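Local coordinates for protein UDP-4-amino-4,6-dideoxy-N-acetyl-beta-L-altrosamine transaminase (Helicobacter pylori, PDB 2FNU) that transfers an amino group from glutamate to the 4-keto group of a UDP-linked hexulose, using pyridoxal phosphate, in the second step of pseudaminic acid biosynthesis, at residues H157-Y163 against D279-L285; Y64-F70 against M90-Y96; A101-G107 against L334-F340; A18-L23 against E233-L238. All coordinates share one frame; numbering follows the deposited sequence.

Contact 1 (H157-Y163 against D279-L285). With PMP (4'-deoxy-4'-aminopyridoxal-5'-phosphate), chain E.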
# COMPACT_ATOMS: atom_id res chain seq x y z
N HIS B 157 11.24 13.50 4.55
CA HIS B 157 12.60 13.42 5.10
C HIS B 157 12.72 13.90 6.54
O HIS B 157 13.80 13.77 7.14
CB HIS B 157 13.57 14.31 4.30
CG HIS B 157 13.74 13.90 2.88
ND1 HIS B 157 14.70 14.47 2.07
CD2 HIS B 157 13.08 13.01 2.10
CE1 HIS B 157 14.63 13.94 0.86
NE2 HIS B 157 13.65 13.05 0.85
N ALA B 158 11.65 14.50 7.07
CA ALA B 158 11.84 15.48 8.14
C ALA B 158 11.25 15.16 9.51
O ALA B 158 11.09 16.07 10.32
CB ALA B 158 11.34 16.86 7.69
N LEU B 159 10.95 13.88 9.78
CA LEU B 159 10.47 13.57 11.14
C LEU B 159 11.54 13.94 12.18
O LEU B 159 12.67 13.43 12.15
CB LEU B 159 10.06 12.11 11.26
CG LEU B 159 9.41 11.79 12.61
CD1 LEU B 159 7.97 12.27 12.68
CD2 LEU B 159 9.49 10.30 12.85
N GLY B 160 11.15 14.83 13.09
CA GLY B 160 12.07 15.30 14.12
C GLY B 160 12.71 16.64 13.80
O GLY B 160 13.28 17.30 14.68
N SER B 161 12.64 17.06 12.54
CA SER B 161 13.14 18.39 12.17
C SER B 161 12.30 19.49 12.80
O SER B 161 11.12 19.28 13.11
CB SER B 161 13.13 18.56 10.64
OG SER B 161 13.98 17.60 10.04
N GLU B 162 12.93 20.66 12.96
CA GLU B 162 12.29 21.82 13.60
C GLU B 162 12.35 23.09 12.75
O GLU B 162 13.21 23.25 11.87
CB GLU B 162 12.95 22.10 14.96
CG GLU B 162 12.72 20.95 15.94
CD GLU B 162 13.36 21.16 17.31
OE1 GLU B 162 13.93 22.25 17.59
OE2 GLU B 162 13.33 20.20 18.11
N TYR B 163 11.44 24.00 13.05
CA TYR B 163 11.46 25.35 12.51
C TYR B 163 11.14 26.24 13.70
O TYR B 163 10.11 26.06 14.36
CB TYR B 163 10.41 25.49 11.42
CG TYR B 163 10.26 26.90 10.90
CD1 TYR B 163 9.29 27.76 11.44
CD2 TYR B 163 11.07 27.38 9.87
CE1 TYR B 163 9.13 29.06 10.96
CE2 TYR B 163 10.92 28.70 9.39
CZ TYR B 163 9.95 29.51 9.95
OH TYR B 163 9.77 30.80 9.48
N ASP B 279 18.11 25.47 12.44
CA ASP B 279 17.27 24.71 13.36
C ASP B 279 17.71 23.26 13.31
O ASP B 279 18.43 22.85 12.39
CB ASP B 279 15.79 24.79 12.97
CG ASP B 279 15.05 25.94 13.66
OD1 ASP B 279 14.84 25.90 14.91
OD2 ASP B 279 14.64 26.85 12.93
N LYS B 280 17.28 22.49 14.30
CA LYS B 280 17.54 21.05 14.31
C LYS B 280 16.93 20.40 13.09
O LYS B 280 15.80 20.71 12.70
CB LYS B 280 16.93 20.40 15.54
CG LYS B 280 17.66 20.66 16.83
CD LYS B 280 17.18 19.60 17.84
CE LYS B 280 17.39 19.99 19.28
NZ LYS B 280 16.79 18.91 20.13
N SER B 281 17.70 19.51 12.45
CA SER B 281 17.24 18.75 11.29
C SER B 281 17.29 17.26 11.59
O SER B 281 18.13 16.80 12.38
CB SER B 281 18.13 19.02 10.07
OG SER B 281 17.92 18.07 9.01
N SER B 282 16.41 16.51 10.92
CA SER B 282 16.42 15.06 11.03
C SER B 282 17.74 14.48 10.51
O SER B 282 18.11 13.35 10.84
CB SER B 282 15.28 14.49 10.19
OG SER B 282 15.53 14.74 8.81
N ASN B 283 18.43 15.23 9.65
CA ASN B 283 19.66 14.75 9.01
C ASN B 283 19.42 13.47 8.21
O ASN B 283 20.23 12.55 8.24
CB ASN B 283 20.78 14.49 10.04
CG ASN B 283 21.25 15.76 10.72
OD1 ASN B 283 21.27 15.87 11.96
ND2 ASN B 283 21.62 16.74 9.92
N HIS B 284 18.29 13.42 7.51
CA HIS B 284 18.05 12.26 6.65
C HIS B 284 19.17 12.08 5.63
O HIS B 284 19.61 10.94 5.38
CB HIS B 284 16.68 12.34 5.95
CG HIS B 284 16.49 11.28 4.92
ND1 HIS B 284 16.70 9.94 5.20
CD2 HIS B 284 16.17 11.35 3.62
CE1 HIS B 284 16.51 9.24 4.09
NE2 HIS B 284 16.19 10.07 3.12
N LEU B 285 19.59 13.20 5.02
CA LEU B 285 20.71 13.20 4.07
C LEU B 285 21.83 14.08 4.58
O LEU B 285 21.58 15.01 5.37
CB LEU B 285 20.31 13.73 2.69
CG LEU B 285 19.12 13.10 1.97
CD1 LEU B 285 18.75 13.84 0.67
CD2 LEU B 285 19.40 11.63 1.67
N1 PMP E . 8.52 12.23 -0.95
C2 PMP E . 9.88 12.30 -0.75
C2A PMP E . 10.51 13.66 -0.57
C3 PMP E . 10.63 11.12 -0.72
O3 PMP E . 11.97 11.16 -0.49
C4 PMP E . 10.00 9.86 -0.90
C4A PMP E . 10.80 8.57 -0.95
N4A PMP E . 12.11 8.76 -1.53
C5 PMP E . 8.61 9.82 -1.04
C6 PMP E . 7.89 11.01 -1.00
C5A PMP E . 7.86 8.51 -1.20
O4P PMP E . 7.82 7.89 0.08
P PMP E . 7.59 6.30 0.19
O1P PMP E . 8.89 5.66 -0.22
O2P PMP E . 7.32 6.06 1.65
O3P PMP E . 6.42 5.91 -0.67
O HOH W 1 14.91 22.25 9.98
O HOH W 2 15.82 23.81 16.36
O HOH W 3 14.22 19.95 20.40
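His157 and His284 meet as a T-shaped pair beside the cofactor: the edge of His284, led by CD2, points at one face of the His157 ring, with CD2 3.6 Å from His157 CG and the ring planes at 61°. At the edge of the His157 ring, near its plane, NE2 and O3 of the pyridoxamine phosphate share a 2.9 Å hydrogen bond. ND1 bonds Ala131 N, so the ring is tied at both nitrogens. His284 also rests on Lys183, the cofactor-attachment lysine, not linked in this complex.

The backbones behind the rings are joined by serines. Ser282 OG, set between its own backbone N and carbonyl carbon (chi1 67°), donates to His157 O at 2.6 Å, while Ser282 N donates to Ser161 OG at 2.8 Å. That hydroxyl bonds Gly132 O as well. Farther out, Glu162 N reaches Lys280 O at 2.9 Å. The Glu162 and Lys280 side chains run alongside each other, pointing the same way, and one water bridges Glu162 OE2 to Lys280 NZ, which stand 4.2 Å apart. A second water joins Glu162 OE1, Asp279 OD1 and Lys280 N.

Together these bonds seat the 279-285 loop against the turn from Ala158 to Ser161, which should hold the His157 imidazole steady at the phenolic oxygen of the cofactor.

Contact 2 (Y64-F70 against M90-Y96)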
# COMPACT_ATOMS: atom_id res chain seq x y z
N TYR B 64 -3.74 14.47 -1.39
CA TYR B 64 -4.05 15.27 -2.57
C TYR B 64 -5.49 15.08 -3.02
O TYR B 64 -6.10 16.03 -3.54
CB TYR B 64 -3.12 14.87 -3.72
CG TYR B 64 -1.64 15.23 -3.56
CD1 TYR B 64 -0.70 14.62 -4.37
CD2 TYR B 64 -1.20 16.19 -2.62
CE1 TYR B 64 0.66 14.95 -4.29
CE2 TYR B 64 0.14 16.53 -2.52
CZ TYR B 64 1.08 15.90 -3.38
OH TYR B 64 2.42 16.21 -3.32
N ARG B 65 -6.03 13.88 -2.86
CA ARG B 65 -7.38 13.58 -3.31
C ARG B 65 -8.42 14.17 -2.37
O ARG B 65 -9.56 14.44 -2.79
CB ARG B 65 -7.61 12.05 -3.40
CG ARG B 65 -6.96 11.40 -4.63
CD ARG B 65 -7.73 11.69 -5.95
NE ARG B 65 -9.11 11.18 -5.88
CZ ARG B 65 -9.45 9.90 -6.06
NH1 ARG B 65 -8.54 8.98 -6.37
NH2 ARG B 65 -10.72 9.55 -5.91
N ASN B 66 -8.04 14.38 -1.11
CA ASN B 66 -9.04 14.71 -0.09
C ASN B 66 -8.99 16.12 0.50
O ASN B 66 -9.96 16.55 1.13
CB ASN B 66 -9.02 13.67 1.04
CG ASN B 66 -9.54 12.31 0.58
OD1 ASN B 66 -8.76 11.40 0.26
ND2 ASN B 66 -10.84 12.18 0.52
N PHE B 67 -7.89 16.84 0.30
CA PHE B 67 -7.80 18.18 0.92
C PHE B 67 -8.88 19.11 0.38
O PHE B 67 -9.30 20.05 1.06
CB PHE B 67 -6.38 18.78 0.79
CG PHE B 67 -6.10 19.41 -0.55
CD1 PHE B 67 -6.10 20.81 -0.69
CD2 PHE B 67 -5.77 18.62 -1.65
CE1 PHE B 67 -5.84 21.39 -1.93
CE2 PHE B 67 -5.50 19.19 -2.89
CZ PHE B 67 -5.53 20.60 -3.02
N SER B 68 -9.31 18.81 -0.84
CA SER B 68 -10.37 19.54 -1.53
C SER B 68 -11.01 18.63 -2.55
O SER B 68 -10.36 17.71 -3.06
CB SER B 68 -9.78 20.73 -2.29
OG SER B 68 -10.82 21.46 -2.93
N GLU B 69 -12.29 18.87 -2.86
CA GLU B 69 -12.84 18.28 -4.07
C GLU B 69 -12.10 18.87 -5.28
O GLU B 69 -11.67 20.03 -5.24
CB GLU B 69 -14.35 18.55 -4.18
CG GLU B 69 -15.15 17.87 -3.08
CD GLU B 69 -16.59 17.59 -3.46
OE1 GLU B 69 -17.16 18.32 -4.31
OE2 GLU B 69 -17.17 16.62 -2.91
N PHE B 70 -11.93 18.07 -6.32
CA PHE B 70 -11.26 18.53 -7.52
C PHE B 70 -12.15 19.42 -8.38
O PHE B 70 -13.33 19.10 -8.60
CB PHE B 70 -10.75 17.37 -8.36
CG PHE B 70 -9.97 17.82 -9.56
CD1 PHE B 70 -8.63 18.17 -9.45
CD2 PHE B 70 -10.59 17.91 -10.81
CE1 PHE B 70 -7.92 18.60 -10.54
CE2 PHE B 70 -9.87 18.35 -11.92
CZ PHE B 70 -8.53 18.69 -11.79
N MET B 90 1.87 11.91 -7.68
CA MET B 90 0.56 11.82 -7.00
C MET B 90 -0.31 13.04 -7.28
O MET B 90 -1.53 12.94 -7.20
CB MET B 90 0.70 11.55 -5.51
CG MET B 90 1.33 10.19 -5.19
SD MET B 90 0.38 8.80 -5.90
CE MET B 90 1.33 8.48 -7.41
N LEU B 91 0.31 14.15 -7.69
CA LEU B 91 -0.45 15.29 -8.21
C LEU B 91 -1.15 14.90 -9.50
O LEU B 91 -2.36 15.14 -9.68
CB LEU B 91 0.45 16.52 -8.40
CG LEU B 91 0.98 17.16 -7.11
CD1 LEU B 91 2.03 18.24 -7.41
CD2 LEU B 91 -0.15 17.77 -6.23
N LEU B 92 -0.39 14.32 -10.42
CA LEU B 92 -0.96 13.89 -11.70
C LEU B 92 -2.11 12.91 -11.47
O LEU B 92 -3.16 13.03 -12.10
CB LEU B 92 0.09 13.23 -12.59
CG LEU B 92 1.23 14.13 -13.09
CD1 LEU B 92 2.17 13.35 -13.99
CD2 LEU B 92 0.71 15.39 -13.81
N GLU B 93 -1.93 11.97 -10.54
CA GLU B 93 -2.98 10.99 -10.28
C GLU B 93 -4.22 11.60 -9.63
O GLU B 93 -5.28 10.98 -9.62
CB GLU B 93 -2.44 9.84 -9.41
CG GLU B 93 -1.57 8.88 -10.20
CD GLU B 93 -2.42 7.92 -11.05
OE1 GLU B 93 -2.66 8.20 -12.25
OE2 GLU B 93 -2.90 6.92 -10.47
N SER B 94 -4.07 12.80 -9.08
CA SER B 94 -5.18 13.48 -8.43
C SER B 94 -5.79 14.55 -9.34
O SER B 94 -6.70 15.26 -8.93
CB SER B 94 -4.71 14.07 -7.10
OG SER B 94 -4.24 13.02 -6.27
N GLY B 95 -5.28 14.66 -10.57
CA GLY B 95 -5.87 15.56 -11.57
C GLY B 95 -5.14 16.88 -11.71
O GLY B 95 -5.50 17.70 -12.57
N TYR B 96 -4.11 17.09 -10.89
CA TYR B 96 -3.42 18.38 -10.85
C TYR B 96 -2.23 18.50 -11.79
O TYR B 96 -1.52 17.52 -12.04
CB TYR B 96 -2.96 18.69 -9.41
CG TYR B 96 -4.14 18.93 -8.49
CD1 TYR B 96 -4.61 17.94 -7.63
CD2 TYR B 96 -4.82 20.17 -8.51
CE1 TYR B 96 -5.72 18.16 -6.81
CE2 TYR B 96 -5.93 20.39 -7.68
CZ TYR B 96 -6.38 19.40 -6.84
OH TYR B 96 -7.48 19.63 -6.04
O HOH W 4 -8.25 17.35 -4.78
O HOH W 5 -6.29 8.94 -8.18
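Tyr64 lies with one ring face against Leu91, whose CD2 sits above the ring centre, 3.5 Å from the centroid and 13° off the normal, a clear CH-pi contact. The edge of the same ring faces the backbone of helix 86-93, where Tyr64 CD1 comes within 3.3 Å of Met90 C. Its hydroxyl bonds Thr87 O one turn earlier on that helix, so the tyrosine is held at face, edge and tip.

At the helix end Ser94 OG folds back to donate to Met90 O at 2.9 Å, which leaves the oxygen beside Tyr64 CB and Arg65 CG. Phe70 and Tyr96 form a T-shaped pair with planes at 72°: the CD1 edge of Phe70 meets the face of Tyr96, 3.7 Å from Tyr96 CZ. A chi1 of -176°, with CG trans to the amide nitrogen, carries the ring of Phe70 across to Gly95, where CZ lies 3.3 Å from Gly95 O. Phe67 completes the aromatic cluster at the hydroxyl of Tyr96, its CE2 and CZ lying obliquely beside OH. A water there accepts from Tyr96 OH and donates to Tyr64 O and Ser68 O.

Between subunits, Arg65 pairs with Glu93 of the second subunit and Glu93 with its Arg65 and His227. Helix 86-93 itself ends in a Schellman motif at Gly95, whose positive phi turns the chain into strand 97-100.

Contact 3 (A101-G107 against L334-F340)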
# COMPACT_ATOMS: atom_id res chain seq x y z
N ALA B 101 8.60 25.52 -9.21
CA ALA B 101 9.24 26.75 -8.76
C ALA B 101 10.75 26.60 -8.72
O ALA B 101 11.27 25.48 -8.65
CB ALA B 101 8.75 27.11 -7.36
N GLY B 102 11.45 27.72 -8.72
CA GLY B 102 12.88 27.69 -8.45
C GLY B 102 13.18 27.24 -7.03
O GLY B 102 12.31 27.25 -6.15
N ILE B 103 14.43 26.84 -6.81
CA ILE B 103 14.89 26.41 -5.50
C ILE B 103 16.08 27.26 -5.04
O ILE B 103 16.63 28.06 -5.81
CB ILE B 103 15.26 24.92 -5.47
CG1 ILE B 103 16.42 24.63 -6.43
CG2 ILE B 103 14.04 24.02 -5.78
CD1 ILE B 103 17.37 23.56 -5.88
N LYS B 104 16.48 27.06 -3.79
CA LYS B 104 17.61 27.78 -3.22
C LYS B 104 18.85 26.91 -3.14
O LYS B 104 18.81 25.71 -3.45
CB LYS B 104 17.23 28.24 -1.82
CG LYS B 104 16.00 29.17 -1.78
CD LYS B 104 15.64 29.61 -0.37
CE LYS B 104 15.19 28.43 0.51
NZ LYS B 104 14.71 28.95 1.84
N ASN B 105 19.95 27.51 -2.68
CA ASN B 105 21.20 26.79 -2.56
C ASN B 105 21.15 25.58 -1.63
O ASN B 105 21.96 24.68 -1.76
CB ASN B 105 22.31 27.74 -2.11
CG ASN B 105 22.63 28.80 -3.15
OD1 ASN B 105 22.87 28.48 -4.33
ND2 ASN B 105 22.64 30.06 -2.73
N ASP B 106 20.18 25.57 -0.72
CA ASP B 106 20.06 24.46 0.24
C ASP B 106 19.13 23.37 -0.26
O ASP B 106 18.83 22.43 0.47
CB ASP B 106 19.63 24.97 1.62
CG ASP B 106 18.28 25.67 1.62
OD1 ASP B 106 17.55 25.62 0.60
OD2 ASP B 106 17.91 26.25 2.66
N GLY B 107 18.68 23.48 -1.51
CA GLY B 107 17.79 22.48 -2.10
C GLY B 107 16.31 22.72 -1.89
O GLY B 107 15.50 22.07 -2.55
N LEU B 334 14.95 25.02 -15.13
CA LEU B 334 15.19 26.05 -14.13
C LEU B 334 16.65 25.99 -13.71
O LEU B 334 17.12 24.97 -13.19
CB LEU B 334 14.31 25.79 -12.91
CG LEU B 334 12.81 25.84 -13.19
CD1 LEU B 334 12.05 25.19 -12.04
CD2 LEU B 334 12.35 27.29 -13.38
N LYS B 335 17.38 27.09 -13.92
CA LYS B 335 18.81 27.11 -13.62
C LYS B 335 19.10 26.66 -12.19
O LYS B 335 20.05 25.91 -11.96
CB LYS B 335 19.40 28.51 -13.87
CG LYS B 335 20.87 28.64 -13.48
CD LYS B 335 21.42 30.05 -13.75
CE LYS B 335 22.84 30.21 -13.19
NZ LYS B 335 23.77 29.14 -13.63
N SER B 336 18.29 27.12 -11.24
CA SER B 336 18.53 26.77 -9.84
C SER B 336 18.46 25.27 -9.61
O SER B 336 19.25 24.71 -8.84
CB SER B 336 17.57 27.52 -8.92
OG SER B 336 16.21 27.23 -9.22
N ALA B 337 17.52 24.61 -10.28
CA ALA B 337 17.34 23.15 -10.12
C ALA B 337 18.44 22.38 -10.84
O ALA B 337 18.99 21.40 -10.31
CB ALA B 337 15.97 22.72 -10.64
N GLU B 338 18.75 22.80 -12.07
CA GLU B 338 19.80 22.15 -12.86
C GLU B 338 21.16 22.23 -12.16
O GLU B 338 21.87 21.22 -12.05
CB GLU B 338 19.91 22.78 -14.26
CG GLU B 338 18.63 22.68 -15.10
CD GLU B 338 18.28 21.26 -15.52
OE1 GLU B 338 19.19 20.53 -15.98
OE2 GLU B 338 17.10 20.87 -15.41
N ASP B 339 21.51 23.43 -11.69
CA ASP B 339 22.79 23.63 -11.00
C ASP B 339 22.84 22.79 -9.72
O ASP B 339 23.86 22.17 -9.44
CB ASP B 339 23.05 25.10 -10.65
CG ASP B 339 23.34 25.98 -11.87
OD1 ASP B 339 23.57 25.46 -12.98
OD2 ASP B 339 23.30 27.21 -11.69
N PHE B 340 21.74 22.78 -8.96
CA PHE B 340 21.72 22.00 -7.72
C PHE B 340 21.92 20.50 -8.01
O PHE B 340 22.73 19.82 -7.38
CB PHE B 340 20.41 22.21 -6.96
CG PHE B 340 20.40 21.55 -5.61
CD1 PHE B 340 20.88 22.21 -4.50
CD2 PHE B 340 19.91 20.24 -5.47
CE1 PHE B 340 20.89 21.56 -3.25
CE2 PHE B 340 19.91 19.60 -4.24
CZ PHE B 340 20.40 20.26 -3.13
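Ile103 and Ser336 supply the one hydrogen bond between the two segments: Ile103 N donates to Ser336 OG at 3.0 Å, nearly straight at 167°. With chi1 at 59° the hydroxyl leaves the first turn of helix 335-343 on the side of the loop. Gly102 CA packs beside it, 3.4 Å from Ser336 OG.

Van der Waals contacts flank this bond. Ile103 CD1 reaches Phe340 CB at 3.5 Å, the two side chains crossing at about a right angle, and Ile103 CG1 lies along the helix backbone near Ser336 O. At the other end Leu334, the N-cap residue, lays CD1 3.5 Å from Ala101 O, a buried carbonyl oxygen for which the model holds no hydrogen-bonding partner.

The aromatic contacts all belong to Phe340. Gly107 CA sits over one face of its ring in a CH-pi contact, 3.8 Å from the centroid and displaced toward the CE1 rim. Asn105 O comes to the ring edge, 3.6 Å from Phe340 CE1. Both residues lie in the type I turn from Lys104 to Gly107, closed by the bond from Gly107 N to Lys104 O, so the turn covers one face and part of the edge of the ring. Having no side chain, Gly107 can bring its backbone this close to the face.

Tyr130 adds an edge-to-face ring to Phe340. The contact thus lays the start of helix 335-343 on the loop that leaves strand 97-100, an edge strand of the seven-stranded sheet, on its way to strand 122-128.

Contact 4 (A18-L23 against E233-L238)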
# COMPACT_ATOMS: atom_id res chain seq x y z
N ALA B 18 9.47 -6.09 19.75
CA ALA B 18 8.15 -5.51 19.48
C ALA B 18 7.47 -6.23 18.32
O ALA B 18 6.29 -6.52 18.39
CB ALA B 18 8.28 -4.02 19.18
N VAL B 19 8.22 -6.49 17.25
CA VAL B 19 7.67 -7.21 16.09
C VAL B 19 7.26 -8.63 16.50
O VAL B 19 6.17 -9.10 16.17
CB VAL B 19 8.69 -7.23 14.93
CG1 VAL B 19 8.27 -8.25 13.86
CG2 VAL B 19 8.85 -5.82 14.31
N LEU B 20 8.11 -9.31 17.25
CA LEU B 20 7.81 -10.70 17.60
C LEU B 20 6.57 -10.84 18.48
O LEU B 20 5.79 -11.79 18.31
CB LEU B 20 9.06 -11.39 18.18
CG LEU B 20 10.22 -11.45 17.15
CD1 LEU B 20 11.57 -11.77 17.83
CD2 LEU B 20 9.99 -12.41 15.96
N GLU B 21 6.34 -9.89 19.39
CA GLU B 21 5.10 -9.86 20.17
C GLU B 21 3.87 -9.85 19.26
O GLU B 21 2.89 -10.53 19.55
CB GLU B 21 5.05 -8.65 21.11
CG GLU B 21 6.03 -8.72 22.27
CD GLU B 21 6.13 -7.41 23.05
OE1 GLU B 21 6.78 -7.42 24.13
OE2 GLU B 21 5.57 -6.38 22.60
N VAL B 22 3.92 -9.07 18.18
CA VAL B 22 2.78 -9.02 17.27
C VAL B 22 2.55 -10.37 16.61
O VAL B 22 1.41 -10.81 16.47
CB VAL B 22 2.97 -7.96 16.16
CG1 VAL B 22 1.78 -8.01 15.18
CG2 VAL B 22 3.09 -6.60 16.78
N LEU B 23 3.63 -11.05 16.22
CA LEU B 23 3.50 -12.32 15.53
C LEU B 23 2.84 -13.37 16.44
O LEU B 23 2.28 -14.37 15.95
CB LEU B 23 4.87 -12.81 15.07
CG LEU B 23 5.61 -11.91 14.07
CD1 LEU B 23 6.94 -12.55 13.68
CD2 LEU B 23 4.78 -11.60 12.81
N GLU B 233 -0.14 -4.34 11.83
CA GLU B 233 0.29 -4.27 13.22
C GLU B 233 1.77 -4.57 13.39
O GLU B 233 2.40 -4.07 14.33
CB GLU B 233 -0.52 -5.24 14.09
CG GLU B 233 -1.97 -4.87 14.18
CD GLU B 233 -2.19 -3.69 15.10
OE1 GLU B 233 -2.32 -2.56 14.60
OE2 GLU B 233 -2.20 -3.89 16.33
N ILE B 234 2.33 -5.39 12.51
CA ILE B 234 3.75 -5.73 12.60
C ILE B 234 4.55 -4.44 12.38
O ILE B 234 5.42 -4.09 13.18
CB ILE B 234 4.14 -6.77 11.54
CG1 ILE B 234 3.36 -8.09 11.76
CG2 ILE B 234 5.64 -7.04 11.58
CD1 ILE B 234 3.50 -9.06 10.58
N GLN B 235 4.20 -3.70 11.33
CA GLN B 235 4.93 -2.48 11.00
C GLN B 235 4.64 -1.38 12.00
O GLN B 235 5.50 -0.56 12.28
CB GLN B 235 4.48 -1.95 9.65
CG GLN B 235 4.72 -2.84 8.50
CD GLN B 235 4.00 -2.30 7.27
OE1 GLN B 235 4.65 -1.84 6.33
NE2 GLN B 235 2.65 -2.31 7.29
N SER B 236 3.41 -1.33 12.53
CA SER B 236 3.06 -0.32 13.53
C SER B 236 3.84 -0.53 14.83
O SER B 236 4.25 0.44 15.49
CB SER B 236 1.56 -0.36 13.82
OG SER B 236 0.83 0.03 12.67
N ALA B 237 4.07 -1.78 15.20
CA ALA B 237 4.88 -2.08 16.39
C ALA B 237 6.31 -1.61 16.17
O ALA B 237 6.94 -1.03 17.06
CB ALA B 237 4.88 -3.59 16.65
N LEU B 238 6.84 -1.87 14.97
CA LEU B 238 8.15 -1.38 14.61
C LEU B 238 8.20 0.15 14.68
O LEU B 238 9.13 0.73 15.24
CB LEU B 238 8.52 -1.90 13.22
CG LEU B 238 9.90 -1.57 12.70
CD1 LEU B 238 10.98 -1.82 13.78
CD2 LEU B 238 10.18 -2.38 11.41
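Glu233 O accepts the helical bond from Ala237 N at 3.0 Å, and across the interface Val22 CG2 presses on the same oxygen at 3.6 Å. Val22 is the wedge between the helices. Its CG2 branch also touches Ala237 CB at 3.5 Å, while CG1, anti to the backbone N (chi1 177°), turns the other way to lie 3.8 Å from both Glu233 CB and Ile234 CG1.

Ile234 is gripped along its length. Its CG2 branch meets Val19 CG1 at 3.7 Å, its CG1 meets Val22, and the far end of the chain, CD1, lies 3.6 Å from Leu23 CD2. At the other end Ala18 and Ala237 point at each other, and Ala237 CB rests near Ala18 O. Val19 CG2 leans on the CB of Leu238, the two side chains running alongside in the same direction.

All contacts between the two segments are van der Waals. Glu233 sends its carboxylate away to the backbone nitrogens of Arg33 and Ser34, at the start of helix 32-45.

The axes of segments 18-23 and 233-238, parts of helices 13-23 and 233-244, approach to 8.3 Å and run roughly antiparallel, at 153°. Helix 32-45 borders them through Arg33, Leu28 of the substrate site lies against Val22, and the second subunit covers another side, with its Leu23 on Val19 and its Ala188 on Ile234.

Contact 1 lies nearest the middle of the chain, its centre about 20 Å from that of contact 3, about 26 Å from contact 4 and about 27 Å from contact 2; the centres of contacts 3 and 4 are farthest apart, at about 41 Å, on opposite sides of the chain's centre. Contact 4 opens first along the sequence, and contact 2 closes inside its loop. Contact 3 then opens and encloses contact 1, while contact 4 interleaves with both. Helix 86-93 of contact 2 and the loop of contact 3 flank strand 97-100 in sequence. Contacts 2 and 4 both touch the second subunit; contact 1 meets the cofactor, so the four lie separately, at the active site, the sheet edge and the dimer interface.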